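Local coordinates for penicillin binding protein 2X (Streptococcus thermophilus, PDB 5U47), which probably acts as a transpeptidase that cross-links peptidoglycan strands during septal cell-wall synthesis and is a target of beta-lactam antibiotics, at residues A[299-304]-A[369-374]; A[376-381]-A[420-425]; A[429-434]-A[457-462]. The protein carries 1 engineered substitution. One frame throughout, in Å; residues are numbered along the deposited sequence.

Contact 1. Residues A[299-304]-A[369-374]; sequences VMLLSA and KVWSNY
Ala304 and Tyr374 mark the nearest backbone approach of two helical segments whose axes pass 10.5 Å apart at 121° between their N-to-C directions. That spacing is filled mainly from one helix, by the rings of Trp371 and Tyr374, against Ala304, Leu301 and the base of Met300. The methyl of Ala304 sits over one face of the Tyr374 ring, CB lying 3.6 Å from the ring centroid in a CH-pi contact. Ala304 CB also meets Trp371 CZ3 at the indole edge, 3.9 Å away. With CG anti to the backbone N (chi1 175°), the Trp371 indole extends across to Leu301. There CD1 of Leu301 stands almost on the normal of the six-membered ring, 3.9 Å from its centroid. Both helices belong to the transpeptidase domain, and 297-308 is probably the helix that follows the active-site serine of the SxxK motif (Ser295, Lys298). The Met300 carbonyl, at the indole edge, accepts both the helical bond from Ala304 N and a second from Ser303 OG (2.7 Å from Met300 O). The polar ends lead elsewhere: Trp371 NE1 hydrogen-bonds to Ser406, and Tyr374 OH to Asn307.

Contact 2. Residues A[376-381]-A[420-425]; sequences SLYKFG and LRAFTA
Arg421, Tyr378 and Ala422 carry this contact between the end of helix 368-377, with the turn after it, and one side of helix 416-427. Arg421 runs straight through its first two torsions and bends at chi3 (59°), which lays the guanidinium against Lys379. CB of Lys379 lies over the centre of one guanidinium face, 3.4 Å above the plane, and the two side chains cross at about a right angle. At the edge of the same group, in plane, a water accepts from Arg421 NE at 2.8 Å and donates to the carbonyl O of Tyr378, 2.7 Å from the water. Lys379 is where the chain leaves the helix, its positive phi (69°) and two bonds back into the last turn making a Schellman motif. Tyr378 meets the other helix through CD1 and CE1: CD1 touches Ala422 CB at 3.7 Å, while the carbonyl O of Ala422 lies near the ring plane beside CE1. Phe380 reaches the same methyl through CZ, 3.7 Å from Ala422 CB. The phenol oxygen of Tyr378 bonds to Ser303 on helix 297-308. Arg421 NH1 is further held by the carbonyl O of Ile382. Bonds to this carbonyl and to the water fix the rotation of the guanidinium, and the Ile382 carbonyl, and probably the nearby oxygen of Lys379, should favour its positive charge despite Lys379 NZ lying 6.1 Å from Arg421 NH2.

Contact 3. Residues A[429-434]-A[457-462]; sequences NGIMLE and IGKPVS
Met432 and Ile457 run their side chains obliquely across each other, Met432 CE meeting Ile457 CD1 at 3.8 Å. Ile457 holds CG1 between its backbone N and carbonyl carbon (chi1 58°), a crowded position that sets CG1 against Met432 O and CD1 against Glu434 OE1. The Glu434 side chain crosses Ile457 at about a right angle, its CB against CG2. The backbones pair as short, weakly bonded antiparallel strands. Ile457 N donates to Met432 O almost straight (2.9 Å, 176°), whereas the bond from Met432 N to Gly458 O is bent (147°). Toward the other end, Pro460 CD packs on Met432 CB at 4.0 Å, and the Gly430 carbonyl lies close to the same CD. Gly430 brings its CA to 3.3 Å from Val461 O, a CA-H...O contact; this close approach and the positive phi both call for a residue without a side chain. The extended Lys459 chain passes alongside Gly430, its CG 3.4 Å from Gly430 O. A water bonds to Asn429 O and, weakly, to Lys459 NZ. The pairing is therefore held mostly by main-chain polarity and apolar contact, with a bond from the Lys459 backbone N to Asp654 in the second PASTA domain, and at most a long, weak ion pair from Glu434 to Arg610 in the first, reaching the C-terminal domains.

Overall arrangement
From the N terminus, helix 297-308 comes first, and contact 1 closes a loop of 64 residues by bringing helix 368-377 back onto it. Contact 2 opens just after, at the end of that helix, and closes on helix 416-427. Contact 3 follows a short turn later, joining strands 432-433 and 456-458. The three stand in series, none nested in or crossing another, yet they adjoin in space. Met300 of contact 1 packs on Phe423 of contact 2, Ser303 of contact 1 touches Val461 of contact 3, and Thr424 of contact 2 bonds to Leu433 of contact 3. Together they join three helices of the transpeptidase domain to a small two-stranded sheet, which faces the PASTA domains.

Contact 1. Residues A[299-304]-A[369-374]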
loop_
_atom_site.group_PDB
_atom_site.type_symbol
_atom_site.label_atom_id
_atom_site.label_comp_id
_atom_site.label_asym_id
_atom_site.label_seq_id
_atom_site.Cartn_x
_atom_site.Cartn_y
_atom_site.Cartn_z
ATOM N N VAL A 299 11.559 -0.604 -20.056
ATOM C CA VAL A 299 12.670 -0.736 -19.111
ATOM C C VAL A 299 12.893 -2.232 -18.922
ATOM O O VAL A 299 14.030 -2.707 -19.028
ATOM C CB VAL A 299 12.374 -0.036 -17.761
ATOM C CG1 VAL A 299 13.449 -0.311 -16.720
ATOM C CG2 VAL A 299 12.248 1.475 -17.945
ATOM N N MET A 300 11.812 -2.964 -18.647
ATOM C CA MET A 300 11.895 -4.416 -18.479
ATOM C C MET A 300 12.389 -5.064 -19.776
ATOM O O MET A 300 13.255 -5.939 -19.738
ATOM C CB MET A 300 10.544 -5.023 -18.100
ATOM C CG MET A 300 10.064 -4.851 -16.665
ATOM S SD MET A 300 9.787 -3.178 -16.045
ATOM C CE MET A 300 11.369 -2.823 -15.339
ATOM N N LEU A 301 11.835 -4.621 -20.911
ATOM C CA LEU A 301 12.208 -5.156 -22.227
ATOM C C LEU A 301 13.680 -5.020 -22.498
ATOM O O LEU A 301 14.331 -5.984 -22.869
ATOM C CB LEU A 301 11.476 -4.447 -23.358
ATOM C CG LEU A 301 11.932 -4.991 -24.738
ATOM C CD1 LEU A 301 11.317 -6.353 -25.007
ATOM C CD2 LEU A 301 11.589 -4.048 -25.836
ATOM N N LEU A 302 14.188 -3.802 -22.350
ATOM C CA LEU A 302 15.589 -3.515 -22.561
ATOM C C LEU A 302 16.482 -4.343 -21.648
ATOM O O LEU A 302 17.503 -4.859 -22.104
ATOM C CB LEU A 302 15.874 -2.029 -22.342
ATOM C CG LEU A 302 17.328 -1.583 -22.529
ATOM C CD1 LEU A 302 17.801 -1.849 -23.945
ATOM C CD2 LEU A 302 17.481 -0.112 -22.203
ATOM N N SER A 303 16.098 -4.477 -20.373
ATOM C CA SER A 303 16.909 -5.262 -19.428
ATOM C C SER A 303 16.995 -6.720 -19.863
ATOM O O SER A 303 18.036 -7.352 -19.699
ATOM C CB SER A 303 16.378 -5.189 -17.993
ATOM O OG SER A 303 15.155 -5.885 -17.829
ATOM N N ALA A 304 15.888 -7.237 -20.393
ATOM C CA ALA A 304 15.818 -8.619 -20.871
ATOM C C ALA A 304 16.689 -8.810 -22.115
ATOM O O ALA A 304 17.410 -9.803 -22.241
ATOM C CB ALA A 304 14.378 -9.007 -21.167
ATOM N N LYS A 369 8.834 -16.781 -26.720
ATOM C CA LYS A 369 9.023 -17.679 -25.578
ATOM C C LYS A 369 9.918 -17.051 -24.500
ATOM O O LYS A 369 9.571 -17.060 -23.295
ATOM C CB LYS A 369 9.610 -19.004 -26.066
ATOM C CG LYS A 369 10.062 -19.972 -24.997
ATOM C CD LYS A 369 10.689 -21.190 -25.658
ATOM C CE LYS A 369 11.454 -22.052 -24.669
ATOM N NZ LYS A 369 10.625 -22.444 -23.503
ATOM N N VAL A 370 11.057 -16.514 -24.938
ATOM C CA VAL A 370 12.014 -15.871 -24.037
ATOM C C VAL A 370 11.395 -14.631 -23.371
ATOM O O VAL A 370 11.398 -14.515 -22.142
ATOM C CB VAL A 370 13.327 -15.512 -24.777
ATOM C CG1 VAL A 370 14.221 -14.630 -23.908
ATOM C CG2 VAL A 370 14.080 -16.789 -25.180
ATOM N N TRP A 371 10.853 -13.717 -24.172
ATOM C CA TRP A 371 10.222 -12.518 -23.615
ATOM C C TRP A 371 9.106 -12.869 -22.622
ATOM O O TRP A 371 9.031 -12.286 -21.527
ATOM C CB TRP A 371 9.710 -11.589 -24.725
ATOM C CG TRP A 371 8.938 -10.366 -24.234
ATOM C CD1 TRP A 371 7.700 -9.961 -24.644
ATOM C CD2 TRP A 371 9.345 -9.430 -23.216
ATOM N NE1 TRP A 371 7.313 -8.823 -23.954
ATOM C CE2 TRP A 371 8.307 -8.481 -23.077
ATOM C CE3 TRP A 371 10.485 -9.306 -22.409
ATOM C CZ2 TRP A 371 8.378 -7.422 -22.167
ATOM C CZ3 TRP A 371 10.551 -8.264 -21.503
ATOM C CH2 TRP A 371 9.508 -7.330 -21.391
ATOM N N SER A 372 8.256 -13.817 -22.986
ATOM C CA SER A 372 7.151 -14.208 -22.125
ATOM C C SER A 372 7.663 -14.771 -20.763
ATOM O O SER A 372 7.041 -14.552 -19.696
ATOM C CB SER A 372 6.245 -15.206 -22.851
ATOM O OG SER A 372 5.220 -15.680 -21.988
ATOM N N ASN A 373 8.805 -15.452 -20.813
ATOM C CA ASN A 373 9.431 -15.985 -19.617
ATOM C C ASN A 373 10.014 -14.845 -18.761
ATOM O O ASN A 373 9.997 -14.933 -17.534
ATOM C CB ASN A 373 10.528 -16.980 -19.976
ATOM C CG ASN A 373 11.034 -17.735 -18.772
ATOM O OD1 ASN A 373 12.204 -17.618 -18.407
ATOM N ND2 ASN A 373 10.139 -18.479 -18.112
ATOM N N TYR A 374 10.550 -13.796 -19.400
ATOM C CA TYR A 374 11.047 -12.626 -18.640
ATOM C C TYR A 374 9.913 -11.942 -17.900
ATOM O O TYR A 374 10.091 -11.536 -16.751
ATOM C CB TYR A 374 11.834 -11.616 -19.494
ATOM C CG TYR A 374 13.298 -11.971 -19.653
ATOM C CD1 TYR A 374 14.185 -11.806 -18.593
ATOM C CD2 TYR A 374 13.809 -12.466 -20.863
ATOM C CE1 TYR A 374 15.525 -12.134 -18.713
ATOM C CE2 TYR A 374 15.154 -12.792 -20.992
ATOM C CZ TYR A 374 16.005 -12.623 -19.913
ATOM O OH TYR A 374 17.344 -12.943 -20.013
#

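Contact 2. Residues A[376-381]-A[420-425]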
loop_
_atom_site.group_PDB
_atom_site.type_symbol
_atom_site.label_atom_id
_atom_site.label_comp_id
_atom_site.label_asym_id
_atom_site.label_seq_id
_atom_site.Cartn_x
_atom_site.Cartn_y
_atom_site.Cartn_z
ATOM N N SER A 376 7.351 -13.399 -16.818
ATOM C CA SER A 376 7.019 -14.309 -15.736
ATOM C C SER A 376 8.045 -14.130 -14.588
ATOM O O SER A 376 7.660 -14.060 -13.418
ATOM C CB SER A 376 6.959 -15.746 -16.262
ATOM O OG SER A 376 6.482 -16.614 -15.257
ATOM N N LEU A 377 9.328 -13.999 -14.923
ATOM C CA LEU A 377 10.372 -13.748 -13.914
ATOM C C LEU A 377 10.158 -12.408 -13.190
ATOM O O LEU A 377 10.484 -12.275 -12.009
ATOM C CB LEU A 377 11.753 -13.767 -14.550
ATOM C CG LEU A 377 12.282 -15.118 -15.061
ATOM C CD1 LEU A 377 13.621 -14.911 -15.732
ATOM C CD2 LEU A 377 12.416 -16.138 -13.938
ATOM N N TYR A 378 9.634 -11.426 -13.931
ATOM C CA TYR A 378 9.263 -10.121 -13.385
ATOM C C TYR A 378 7.904 -10.188 -12.633
ATOM O O TYR A 378 7.459 -9.192 -12.055
ATOM C CB TYR A 378 9.247 -9.047 -14.473
ATOM C CG TYR A 378 10.580 -8.348 -14.704
ATOM C CD1 TYR A 378 11.089 -7.472 -13.744
ATOM C CD2 TYR A 378 11.295 -8.502 -15.902
ATOM C CE1 TYR A 378 12.278 -6.794 -13.945
ATOM C CE2 TYR A 378 12.495 -7.832 -16.115
ATOM C CZ TYR A 378 12.982 -6.968 -15.137
ATOM O OH TYR A 378 14.178 -6.287 -15.316
ATOM N N LYS A 379 7.261 -11.354 -12.697
ATOM C CA LYS A 379 6.023 -11.684 -11.975
ATOM C C LYS A 379 4.739 -10.988 -12.398
ATOM O O LYS A 379 3.759 -10.931 -11.612
ATOM C CB LYS A 379 6.213 -11.561 -10.450
ATOM C CG LYS A 379 7.241 -12.523 -9.883
ATOM C CD LYS A 379 7.320 -12.393 -8.370
ATOM C CE LYS A 379 8.332 -13.359 -7.780
ATOM N NZ LYS A 379 7.880 -14.776 -7.864
ATOM N N PHE A 380 4.723 -10.453 -13.611
ATOM C CA PHE A 380 3.491 -9.875 -14.129
ATOM C C PHE A 380 2.425 -10.950 -14.203
ATOM O O PHE A 380 2.728 -12.132 -14.446
ATOM C CB PHE A 380 3.724 -9.173 -15.453
ATOM C CG PHE A 380 4.548 -7.932 -15.299
ATOM C CD1 PHE A 380 4.002 -6.821 -14.697
ATOM C CD2 PHE A 380 5.880 -7.896 -15.700
ATOM C CE1 PHE A 380 4.741 -5.666 -14.520
ATOM C CE2 PHE A 380 6.636 -6.740 -15.525
ATOM C CZ PHE A 380 6.063 -5.624 -14.936
ATOM N N GLY A 381 1.187 -10.553 -13.908
ATOM C CA GLY A 381 0.061 -11.491 -13.838
ATOM C C GLY A 381 -0.083 -12.162 -12.462
ATOM O O GLY A 381 -1.029 -12.918 -12.235
ATOM N N LEU A 420 6.066 -1.231 -9.554
ATOM C CA LEU A 420 7.054 -0.872 -8.532
ATOM C C LEU A 420 7.960 -2.054 -8.209
ATOM O O LEU A 420 9.171 -1.894 -8.094
ATOM C CB LEU A 420 6.373 -0.355 -7.252
ATOM C CG LEU A 420 5.553 0.952 -7.405
ATOM C CD1 LEU A 420 4.861 1.288 -6.086
ATOM C CD2 LEU A 420 6.434 2.121 -7.838
ATOM N N ARG A 421 7.348 -3.219 -8.050
ATOM C CA ARG A 421 8.077 -4.444 -7.749
ATOM C C ARG A 421 9.115 -4.733 -8.859
ATOM O O ARG A 421 10.274 -5.025 -8.570
ATOM C CB ARG A 421 7.098 -5.602 -7.625
ATOM C CG ARG A 421 7.737 -6.952 -7.389
ATOM C CD ARG A 421 6.696 -8.056 -7.225
ATOM N NE ARG A 421 5.864 -8.154 -8.410
ATOM C CZ ARG A 421 4.806 -8.960 -8.569
ATOM N NH1 ARG A 421 4.130 -8.910 -9.701
ATOM N NH2 ARG A 421 4.413 -9.796 -7.630
ATOM N N ALA A 422 8.698 -4.607 -10.111
ATOM C CA ALA A 422 9.582 -4.855 -11.257
ATOM C C ALA A 422 10.715 -3.842 -11.281
ATOM O O ALA A 422 11.877 -4.211 -11.524
ATOM C CB ALA A 422 8.791 -4.806 -12.559
ATOM N N PHE A 423 10.380 -2.569 -11.007
ATOM C CA PHE A 423 11.394 -1.517 -10.984
ATOM C C PHE A 423 12.483 -1.760 -9.932
ATOM O O PHE A 423 13.636 -1.348 -10.134
ATOM C CB PHE A 423 10.795 -0.119 -10.758
ATOM C CG PHE A 423 9.920 0.386 -11.890
ATOM C CD1 PHE A 423 10.279 0.208 -13.222
ATOM C CD2 PHE A 423 8.782 1.126 -11.610
ATOM C CE1 PHE A 423 9.481 0.715 -14.258
ATOM C CE2 PHE A 423 7.983 1.628 -12.637
ATOM C CZ PHE A 423 8.334 1.414 -13.956
ATOM N N THR A 424 12.150 -2.434 -8.827
ATOM C CA THR A 424 13.169 -2.667 -7.813
ATOM C C THR A 424 14.331 -3.516 -8.343
ATOM O O THR A 424 15.444 -3.343 -7.880
ATOM C CB THR A 424 12.644 -3.318 -6.498
ATOM O OG1 THR A 424 12.084 -4.608 -6.779
ATOM C CG2 THR A 424 11.635 -2.471 -5.837
ATOM N N ALA A 425 14.082 -4.436 -9.289
ATOM C CA ALA A 425 15.153 -5.274 -9.821
ATOM C C ALA A 425 16.116 -4.417 -10.648
ATOM O O ALA A 425 17.311 -4.637 -10.661
ATOM C CB ALA A 425 14.594 -6.407 -10.658
HETATM O O HOH W 1 5.881 -7.236 -11.018
#

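Contact 3. Residues A[429-434]-A[457-462]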
loop_
_atom_site.group_PDB
_atom_site.type_symbol
_atom_site.label_atom_id
_atom_site.label_comp_id
_atom_site.label_asym_id
_atom_site.label_seq_id
_atom_site.Cartn_x
_atom_site.Cartn_y
_atom_site.Cartn_z
ATOM N N ASN A 429 20.476 -3.911 -8.510
ATOM C CA ASN A 429 21.412 -4.875 -9.109
ATOM C C ASN A 429 20.798 -6.181 -9.643
ATOM O O ASN A 429 21.412 -7.255 -9.574
ATOM C CB ASN A 429 22.528 -5.178 -8.088
ATOM C CG ASN A 429 23.296 -3.927 -7.686
ATOM O OD1 ASN A 429 23.358 -3.565 -6.502
ATOM N ND2 ASN A 429 23.820 -3.228 -8.666
ATOM N N GLY A 430 19.595 -6.079 -10.183
ATOM C CA GLY A 430 18.895 -7.227 -10.732
ATOM C C GLY A 430 18.043 -8.011 -9.752
ATOM O O GLY A 430 17.278 -8.863 -10.174
ATOM N N ILE A 431 18.147 -7.682 -8.459
ATOM C CA ILE A 431 17.485 -8.413 -7.356
ATOM C C ILE A 431 16.156 -7.767 -7.003
ATOM O O ILE A 431 16.116 -6.683 -6.431
ATOM C CB ILE A 431 18.411 -8.440 -6.111
ATOM C CG1 ILE A 431 19.775 -9.038 -6.491
ATOM C CG2 ILE A 431 17.776 -9.209 -4.949
ATOM C CD1 ILE A 431 20.850 -8.800 -5.461
ATOM N N MET A 432 15.073 -8.467 -7.309
ATOM C CA MET A 432 13.739 -7.953 -7.106
ATOM C C MET A 432 13.350 -8.047 -5.634
ATOM O O MET A 432 13.644 -9.059 -4.955
ATOM C CB MET A 432 12.756 -8.723 -7.986
ATOM C CG MET A 432 11.446 -8.009 -8.207
ATOM S SD MET A 432 10.538 -8.679 -9.637
ATOM C CE MET A 432 10.039 -10.189 -8.866
ATOM N N LEU A 433 12.682 -6.991 -5.165
ATOM C CA LEU A 433 12.236 -6.852 -3.791
ATOM C C LEU A 433 10.733 -6.723 -3.724
ATOM O O LEU A 433 10.090 -6.219 -4.659
ATOM C CB LEU A 433 12.840 -5.582 -3.167
ATOM C CG LEU A 433 14.362 -5.430 -3.186
ATOM C CD1 LEU A 433 14.809 -4.098 -2.593
ATOM C CD2 LEU A 433 15.018 -6.567 -2.436
ATOM N N GLU A 434 10.170 -7.193 -2.616
ATOM C CA GLU A 434 8.736 -7.054 -2.364
ATOM C C GLU A 434 8.488 -5.623 -1.850
ATOM O O GLU A 434 9.129 -5.197 -0.883
ATOM C CB GLU A 434 8.309 -8.064 -1.307
ATOM C CG GLU A 434 6.837 -8.044 -0.927
ATOM C CD GLU A 434 5.906 -8.669 -1.960
ATOM O OE1 GLU A 434 6.281 -8.886 -3.140
ATOM O OE2 GLU A 434 4.760 -8.933 -1.567
ATOM N N ILE A 457 12.775 -11.438 -3.533
ATOM C CA ILE A 457 11.783 -12.363 -4.097
ATOM C C ILE A 457 12.105 -12.921 -5.474
ATOM O O ILE A 457 11.288 -13.662 -6.023
ATOM C CB ILE A 457 10.383 -11.715 -4.133
ATOM C CG1 ILE A 457 10.416 -10.432 -4.944
ATOM C CG2 ILE A 457 9.911 -11.429 -2.717
ATOM C CD1 ILE A 457 9.048 -9.861 -5.212
ATOM N N GLY A 458 13.270 -12.552 -6.024
ATOM C CA GLY A 458 13.695 -13.054 -7.317
ATOM C C GLY A 458 14.846 -12.283 -7.920
ATOM O O GLY A 458 15.362 -11.315 -7.336
ATOM N N LYS A 459 15.262 -12.731 -9.095
ATOM C CA LYS A 459 16.353 -12.096 -9.813
ATOM C C LYS A 459 16.108 -12.255 -11.313
ATOM O O LYS A 459 16.606 -13.196 -11.940
ATOM C CB LYS A 459 17.701 -12.680 -9.385
ATOM C CG LYS A 459 18.838 -11.918 -10.038
ATOM C CD LYS A 459 20.183 -12.152 -9.412
ATOM C CE LYS A 459 21.209 -11.252 -10.082
ATOM N NZ LYS A 459 22.577 -11.720 -9.761
ATOM N N PRO A 460 15.314 -11.346 -11.889
ATOM C CA PRO A 460 14.986 -11.463 -13.301
ATOM C C PRO A 460 16.156 -11.230 -14.269
ATOM O O PRO A 460 16.184 -11.859 -15.318
ATOM C CB PRO A 460 13.892 -10.411 -13.519
ATOM C CG PRO A 460 13.688 -9.711 -12.251
ATOM C CD PRO A 460 14.509 -10.330 -11.185
ATOM N N VAL A 461 17.103 -10.356 -13.910
ATOM C CA VAL A 461 18.250 -10.042 -14.779
ATOM C C VAL A 461 19.524 -9.907 -13.959
ATOM O O VAL A 461 19.484 -9.819 -12.737
ATOM C CB VAL A 461 18.011 -8.739 -15.596
ATOM C CG1 VAL A 461 16.786 -8.878 -16.491
ATOM C CG2 VAL A 461 17.858 -7.533 -14.683
ATOM N N SER A 462 20.659 -9.921 -14.642
ATOM C CA SER A 462 21.945 -9.795 -13.985
ATOM C C SER A 462 22.189 -8.364 -13.498
ATOM O O SER A 462 21.505 -7.414 -13.899
ATOM C CB SER A 462 23.062 -10.173 -14.951
ATOM O OG SER A 462 23.204 -9.190 -15.974
HETATM O O HOH W 2 23.322 -8.684 -8.207
#